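Local coordinates for EAL/GGDEF domain protein (Methylococcus capsulatus, PDB 3ICL), which is of unknown function but belongs to the EAL/GGDEF family of proteins and is represented here by its GGDEF domain, at residues H24-V38 against D80-N94. The protein carries 1 engineered substitution. Numbering follows the deposited sequence.
Sequences HERDGNPVVLLFLDV and DKFTILLNGAKDTLN. Engineered in segment 80-94: Lys81 (natural residue Glu). With SO4 (sulfate ion), chain C.
Strands 32-38 and 81-86 run antiparallel; their axes approach to 4.6 Å, with 162° between their directions, and Val32-Leu86, Leu34-Ile84 and Leu36-Phe82 are hydrogen-bonded pairs. Leu34 and Ile84 are hydrogen-bonded in both directions, Ile84 N reaching Leu34 O at 2.7 Å. Beyond the strands, Ala89 N donates to Pro30 O.

On one face, Thr83 lies beside Phe35 and points the same way. Thr83 CG2, anti to the carbonyl carbon, sits over the Phe35 ring in a CH-pi contact, 3.8 Å from the centroid. Lys81 CB meets the ring edge at CE1. Thr83 OG1 turns elsewhere, to Arg10 and the carbonyl of Ala75. Leu33 and Phe35 pack on helix 135-152.

On the other face, Leu36 CD2 touches the edge of the Phe82 ring at CD2 (3.9 Å). Leu86 CD1 meets both Val32 CB and Leu34 CD1. Val32 CG2 presses on Ala89 CB at 3.5 Å.

Engineered Lys81 bends at chi2 (74°) and chi3 (68°), so that its CD passes alongside the Asp37 carboxylate, nearest OD1. Lys81 NZ forms a salt bridge with Asp80 OD1 (2.7 Å) and donates a hydrogen bond to sulfate O1 (2.8 Å). Tyr147 and Lys150 also hold this sulfate.

These are neighbouring strands of the GGDEF domain's mixed five-stranded sheet, 32-38 being central. The turn before strand 81-86 and its first residues carry the GGDEF signature; Lys81 replaces its glutamate and Phe82 ends it.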
loop_
_atom_site.group_PDB
_atom_site.type_symbol
_atom_site.label_atom_id
_atom_site.label_comp_id
_atom_site.label_asym_id
_atom_site.label_seq_id
_atom_site.Cartn_x
_atom_site.Cartn_y
_atom_site.Cartn_z
ATOM N N HIS A 24 1.869 -5.254 -18.872
ATOM C CA HIS A 24 2.633 -4.013 -18.904
ATOM C C HIS A 24 4.102 -4.137 -18.550
ATOM O O HIS A 24 4.453 -4.351 -17.387
ATOM C CB HIS A 24 1.982 -2.993 -17.974
ATOM C CG HIS A 24 0.511 -2.843 -18.189
ATOM N ND1 HIS A 24 -0.027 -2.457 -19.398
ATOM C CD2 HIS A 24 -0.538 -3.046 -17.358
ATOM C CE1 HIS A 24 -1.345 -2.428 -19.301
ATOM N NE2 HIS A 24 -1.679 -2.782 -18.073
ATOM N N GLU A 25 4.957 -4.002 -19.559
ATOM C CA GLU A 25 6.401 -4.062 -19.364
ATOM C C GLU A 25 7.096 -2.930 -20.121
ATOM O O GLU A 25 8.303 -2.977 -20.365
ATOM C CB GLU A 25 6.963 -5.415 -19.809
ATOM C CG GLU A 25 6.636 -6.587 -18.877
ATOM C CD GLU A 25 7.030 -6.335 -17.423
ATOM O OE1 GLU A 25 8.100 -5.744 -17.172
ATOM O OE2 GLU A 25 6.269 -6.747 -16.523
ATOM N N ARG A 26 6.318 -1.920 -20.502
ATOM C CA ARG A 26 6.842 -0.745 -21.198
ATOM C C ARG A 26 7.247 0.264 -20.129
ATOM O O ARG A 26 6.570 0.398 -19.109
ATOM C CB ARG A 26 5.768 -0.108 -22.077
ATOM C CG ARG A 26 5.557 -0.737 -23.439
ATOM C CD ARG A 26 4.315 -0.125 -24.065
ATOM N NE ARG A 26 4.183 1.278 -23.679
ATOM C CZ ARG A 26 3.087 2.011 -23.849
ATOM N NH1 ARG A 26 2.008 1.483 -24.407
ATOM N NH2 ARG A 26 3.066 3.275 -23.444
ATOM N N ASP A 27 8.337 0.985 -20.368
ATOM C CA ASP A 27 8.813 1.970 -19.410
ATOM C C ASP A 27 7.825 3.124 -19.244
ATOM O O ASP A 27 7.843 3.825 -18.233
ATOM C CB ASP A 27 10.170 2.517 -19.851
ATOM C CG ASP A 27 10.829 3.355 -18.780
ATOM O OD1 ASP A 27 11.173 2.792 -17.718
ATOM O OD2 ASP A 27 10.998 4.575 -18.995
ATOM N N GLY A 28 6.957 3.307 -20.235
ATOM C CA GLY A 28 5.982 4.383 -20.179
ATOM C C GLY A 28 4.685 4.054 -19.459
ATOM O O GLY A 28 3.909 4.955 -19.140
ATOM N N ASN A 29 4.444 2.770 -19.210
ATOM C CA ASN A 29 3.233 2.330 -18.521
ATOM C C ASN A 29 3.578 1.053 -17.768
ATOM O O ASN A 29 2.931 0.022 -17.937
ATOM C CB ASN A 29 2.116 2.060 -19.540
ATOM C CG ASN A 29 0.764 1.847 -18.876
ATOM O OD1 ASN A 29 0.509 2.373 -17.793
ATOM N ND2 ASN A 29 -0.115 1.095 -19.530
ATOM N N PRO A 30 4.603 1.116 -16.906
ATOM C CA PRO A 30 5.057 -0.033 -16.129
ATOM C C PRO A 30 4.153 -0.434 -14.979
ATOM O O PRO A 30 3.234 0.287 -14.591
ATOM C CB PRO A 30 6.414 0.432 -15.623
ATOM C CG PRO A 30 6.107 1.849 -15.254
ATOM C CD PRO A 30 5.313 2.336 -16.472
ATOM N N VAL A 31 4.429 -1.610 -14.440
ATOM C CA VAL A 31 3.697 -2.096 -13.293
ATOM C C VAL A 31 4.466 -1.504 -12.128
ATOM O O VAL A 31 5.701 -1.486 -12.136
ATOM C CB VAL A 31 3.744 -3.634 -13.188
ATOM C CG1 VAL A 31 3.240 -4.073 -11.830
ATOM C CG2 VAL A 31 2.912 -4.251 -14.289
ATOM N N VAL A 32 3.744 -0.985 -11.146
ATOM C CA VAL A 32 4.385 -0.418 -9.974
ATOM C C VAL A 32 3.717 -0.999 -8.742
ATOM O O VAL A 32 2.492 -1.135 -8.686
ATOM C CB VAL A 32 4.275 1.115 -9.938
ATOM C CG1 VAL A 32 4.943 1.652 -8.669
ATOM C CG2 VAL A 32 4.930 1.707 -11.175
ATOM N N LEU A 33 4.536 -1.342 -7.758
ATOM C CA LEU A 33 4.049 -1.930 -6.525
ATOM C C LEU A 33 4.369 -1.029 -5.340
ATOM O O LEU A 33 5.508 -0.590 -5.169
ATOM C CB LEU A 33 4.717 -3.288 -6.330
ATOM C CG LEU A 33 3.963 -4.438 -5.671
ATOM C CD1 LEU A 33 2.651 -4.715 -6.399
ATOM C CD2 LEU A 33 4.862 -5.660 -5.713
ATOM N N LEU A 34 3.351 -0.730 -4.542
ATOM C CA LEU A 34 3.532 0.075 -3.343
ATOM C C LEU A 34 3.258 -0.859 -2.172
ATOM O O LEU A 34 2.312 -1.641 -2.207
ATOM C CB LEU A 34 2.553 1.258 -3.308
ATOM C CG LEU A 34 2.960 2.554 -4.029
ATOM C CD1 LEU A 34 3.308 2.267 -5.475
ATOM C CD2 LEU A 34 1.828 3.563 -3.935
ATOM N N PHE A 35 4.105 -0.794 -1.153
ATOM C CA PHE A 35 3.949 -1.621 0.035
ATOM C C PHE A 35 3.772 -0.606 1.159
ATOM O O PHE A 35 4.710 0.099 1.521
ATOM C CB PHE A 35 5.209 -2.469 0.262
ATOM C CG PHE A 35 4.931 -3.863 0.768
ATOM C CD1 PHE A 35 4.220 -4.068 1.950
ATOM C CD2 PHE A 35 5.412 -4.975 0.076
ATOM C CE1 PHE A 35 3.993 -5.361 2.440
ATOM C CE2 PHE A 35 5.191 -6.276 0.556
ATOM C CZ PHE A 35 4.483 -6.467 1.739
ATOM N N LEU A 36 2.562 -0.527 1.697
ATOM C CA LEU A 36 2.248 0.439 2.740
ATOM C C LEU A 36 2.199 -0.167 4.131
ATOM O O LEU A 36 1.684 -1.266 4.334
ATOM C CB LEU A 36 0.917 1.113 2.407
ATOM C CG LEU A 36 0.385 2.234 3.298
ATOM C CD1 LEU A 36 -0.559 3.098 2.469
ATOM C CD2 LEU A 36 -0.325 1.661 4.508
ATOM N N ASP A 37 2.732 0.575 5.093
ATOM C CA ASP A 37 2.773 0.124 6.474
ATOM C C ASP A 37 2.079 1.148 7.355
ATOM O O ASP A 37 2.347 2.348 7.246
ATOM C CB ASP A 37 4.231 -0.002 6.924
ATOM C CG ASP A 37 4.380 -0.649 8.280
ATOM O OD1 ASP A 37 3.386 -0.739 9.034
ATOM O OD2 ASP A 37 5.514 -1.064 8.598
ATOM N N VAL A 38 1.165 0.684 8.199
ATOM C CA VAL A 38 0.511 1.586 9.135
ATOM C C VAL A 38 1.454 1.463 10.319
ATOM O O VAL A 38 1.331 0.558 11.149
ATOM C CB VAL A 38 -0.904 1.118 9.508
ATOM C CG1 VAL A 38 -1.521 2.078 10.513
ATOM C CG2 VAL A 38 -1.771 1.064 8.257
ATOM N N ASP A 80 -1.103 -5.423 9.422
ATOM C CA ASP A 80 -1.253 -3.991 9.208
ATOM C C ASP A 80 -0.503 -3.375 8.023
ATOM O O ASP A 80 -0.186 -2.189 8.041
ATOM C CB ASP A 80 -0.893 -3.239 10.496
ATOM C CG ASP A 80 0.539 -3.464 10.926
ATOM O OD1 ASP A 80 1.255 -4.238 10.256
ATOM O OD2 ASP A 80 0.953 -2.867 11.942
ATOM N N LYS A 81 -0.223 -4.176 6.998
ATOM C CA LYS A 81 0.441 -3.673 5.799
ATOM C C LYS A 81 -0.510 -3.887 4.626
ATOM O O LYS A 81 -1.441 -4.686 4.708
ATOM C CB LYS A 81 1.753 -4.410 5.529
ATOM C CG LYS A 81 2.995 -3.761 6.125
ATOM C CD LYS A 81 3.085 -3.951 7.629
ATOM C CE LYS A 81 3.340 -5.404 7.988
ATOM N NZ LYS A 81 3.462 -5.580 9.456
ATOM N N PHE A 82 -0.281 -3.155 3.545
ATOM C CA PHE A 82 -1.112 -3.268 2.353
ATOM C C PHE A 82 -0.223 -3.301 1.111
ATOM O O PHE A 82 0.728 -2.523 1.002
ATOM C CB PHE A 82 -2.064 -2.069 2.251
ATOM C CG PHE A 82 -3.101 -2.013 3.338
ATOM C CD1 PHE A 82 -4.312 -2.681 3.200
ATOM C CD2 PHE A 82 -2.866 -1.292 4.505
ATOM C CE1 PHE A 82 -5.274 -2.634 4.208
ATOM C CE2 PHE A 82 -3.825 -1.239 5.518
ATOM C CZ PHE A 82 -5.028 -1.912 5.367
ATOM N N THR A 83 -0.515 -4.215 0.193
ATOM C CA THR A 83 0.243 -4.285 -1.050
ATOM C C THR A 83 -0.649 -3.641 -2.094
ATOM O O THR A 83 -1.797 -4.039 -2.284
ATOM C CB THR A 83 0.564 -5.723 -1.478
ATOM O OG1 THR A 83 -0.629 -6.509 -1.442
ATOM C CG2 THR A 83 1.630 -6.325 -0.554
ATOM N N ILE A 84 -0.109 -2.634 -2.758
ATOM C CA ILE A 84 -0.849 -1.882 -3.753
ATOM C C ILE A 84 -0.270 -2.066 -5.152
ATOM O O ILE A 84 0.887 -1.742 -5.407
ATOM C CB ILE A 84 -0.833 -0.393 -3.354
ATOM C CG1 ILE A 84 -1.514 -0.250 -1.990
ATOM C CG2 ILE A 84 -1.487 0.460 -4.428
ATOM C CD1 ILE A 84 -1.062 0.952 -1.189
ATOM N N LEU A 85 -1.088 -2.590 -6.052
ATOM C CA LEU A 85 -0.677 -2.820 -7.429
ATOM C C LEU A 85 -1.197 -1.735 -8.358
ATOM O O LEU A 85 -2.403 -1.519 -8.454
ATOM C CB LEU A 85 -1.193 -4.183 -7.908
ATOM C CG LEU A 85 -1.251 -4.458 -9.415
ATOM C CD1 LEU A 85 0.128 -4.309 -10.054
ATOM C CD2 LEU A 85 -1.795 -5.867 -9.634
ATOM N N LEU A 86 -0.278 -1.044 -9.026
ATOM C CA LEU A 86 -0.656 -0.018 -9.987
ATOM C C LEU A 86 -0.562 -0.710 -11.346
ATOM O O LEU A 86 0.522 -0.966 -11.865
ATOM C CB LEU A 86 0.292 1.182 -9.902
ATOM C CG LEU A 86 0.353 1.845 -8.520
ATOM C CD1 LEU A 86 1.166 3.117 -8.619
ATOM C CD2 LEU A 86 -1.051 2.160 -8.004
ATOM N N ASN A 87 -1.726 -1.022 -11.899
ATOM C CA ASN A 87 -1.842 -1.745 -13.163
ATOM C C ASN A 87 -1.586 -0.849 -14.375
ATOM O O ASN A 87 -2.512 -0.514 -15.117
ATOM C CB ASN A 87 -3.243 -2.366 -13.216
ATOM C CG ASN A 87 -3.406 -3.361 -14.339
ATOM O OD1 ASN A 87 -2.429 -3.887 -14.872
ATOM N ND2 ASN A 87 -4.654 -3.645 -14.692
ATOM N N GLY A 88 -0.319 -0.488 -14.577
ATOM C CA GLY A 88 0.046 0.403 -15.664
ATOM C C GLY A 88 0.038 1.790 -15.050
ATOM O O GLY A 88 -1.010 2.426 -14.956
ATOM N N ALA A 89 1.208 2.262 -14.632
ATOM C CA ALA A 89 1.324 3.549 -13.954
ATOM C C ALA A 89 1.679 4.765 -14.800
ATOM O O ALA A 89 2.274 5.717 -14.297
ATOM C CB ALA A 89 2.322 3.422 -12.808
ATOM N N LYS A 90 1.308 4.753 -16.073
ATOM C CA LYS A 90 1.608 5.892 -16.929
ATOM C C LYS A 90 1.067 7.180 -16.312
ATOM O O LYS A 90 -0.043 7.214 -15.773
ATOM C CB LYS A 90 1.004 5.695 -18.320
ATOM C CG LYS A 90 1.310 6.841 -19.284
ATOM C CD LYS A 90 0.864 6.517 -20.705
ATOM C CE LYS A 90 1.391 7.551 -21.697
ATOM N NZ LYS A 90 1.109 7.183 -23.115
ATOM N N ASP A 91 1.876 8.232 -16.379
ATOM C CA ASP A 91 1.506 9.542 -15.860
ATOM C C ASP A 91 1.406 9.647 -14.340
ATOM O O ASP A 91 0.830 10.603 -13.824
ATOM C CB ASP A 91 0.190 10.002 -16.497
ATOM C CG ASP A 91 0.254 10.019 -18.014
ATOM O OD1 ASP A 91 1.198 10.624 -18.564
ATOM O OD2 ASP A 91 -0.641 9.430 -18.655
ATOM N N THR A 92 1.961 8.676 -13.620
ATOM C CA THR A 92 1.930 8.730 -12.159
ATOM C C THR A 92 3.349 8.910 -11.639
ATOM O O THR A 92 3.588 8.837 -10.434
ATOM C CB THR A 92 1.360 7.436 -11.525
ATOM O OG1 THR A 92 2.231 6.332 -11.822
ATOM C CG2 THR A 92 -0.041 7.143 -12.057
ATOM N N LEU A 93 4.284 9.147 -12.555
ATOM C CA LEU A 93 5.688 9.309 -12.201
ATOM C C LEU A 93 6.130 8.072 -11.418
ATOM O O LEU A 93 6.639 8.164 -10.297
ATOM C CB LEU A 93 5.889 10.591 -11.374
ATOM C CG LEU A 93 5.589 11.897 -12.135
ATOM C CD1 LEU A 93 5.727 13.090 -11.209
ATOM C CD2 LEU A 93 6.552 12.044 -13.309
ATOM N N ASN A 94 5.909 6.911 -12.025
ATOM C CA ASN A 94 6.271 5.626 -11.434
ATOM C C ASN A 94 5.624 5.414 -10.073
ATOM O O ASN A 94 6.264 4.910 -9.140
ATOM C CB ASN A 94 7.791 5.521 -11.308
ATOM C CG ASN A 94 8.491 5.713 -12.635
ATOM O OD1 ASN A 94 9.232 6.678 -12.831
ATOM N ND2 ASN A 94 8.248 4.796 -13.562
HETATM S S SO4 C . 6.045 -4.083 11.261
HETATM O O1 SO4 C . 6.071 -4.948 10.067
HETATM O O2 SO4 C . 4.939 -4.506 12.144
HETATM O O3 SO4 C . 7.328 -4.201 11.981
HETATM O O4 SO4 C . 5.831 -2.679 10.853
HETATM O O HOH W 1 10.056 3.627 -15.141
#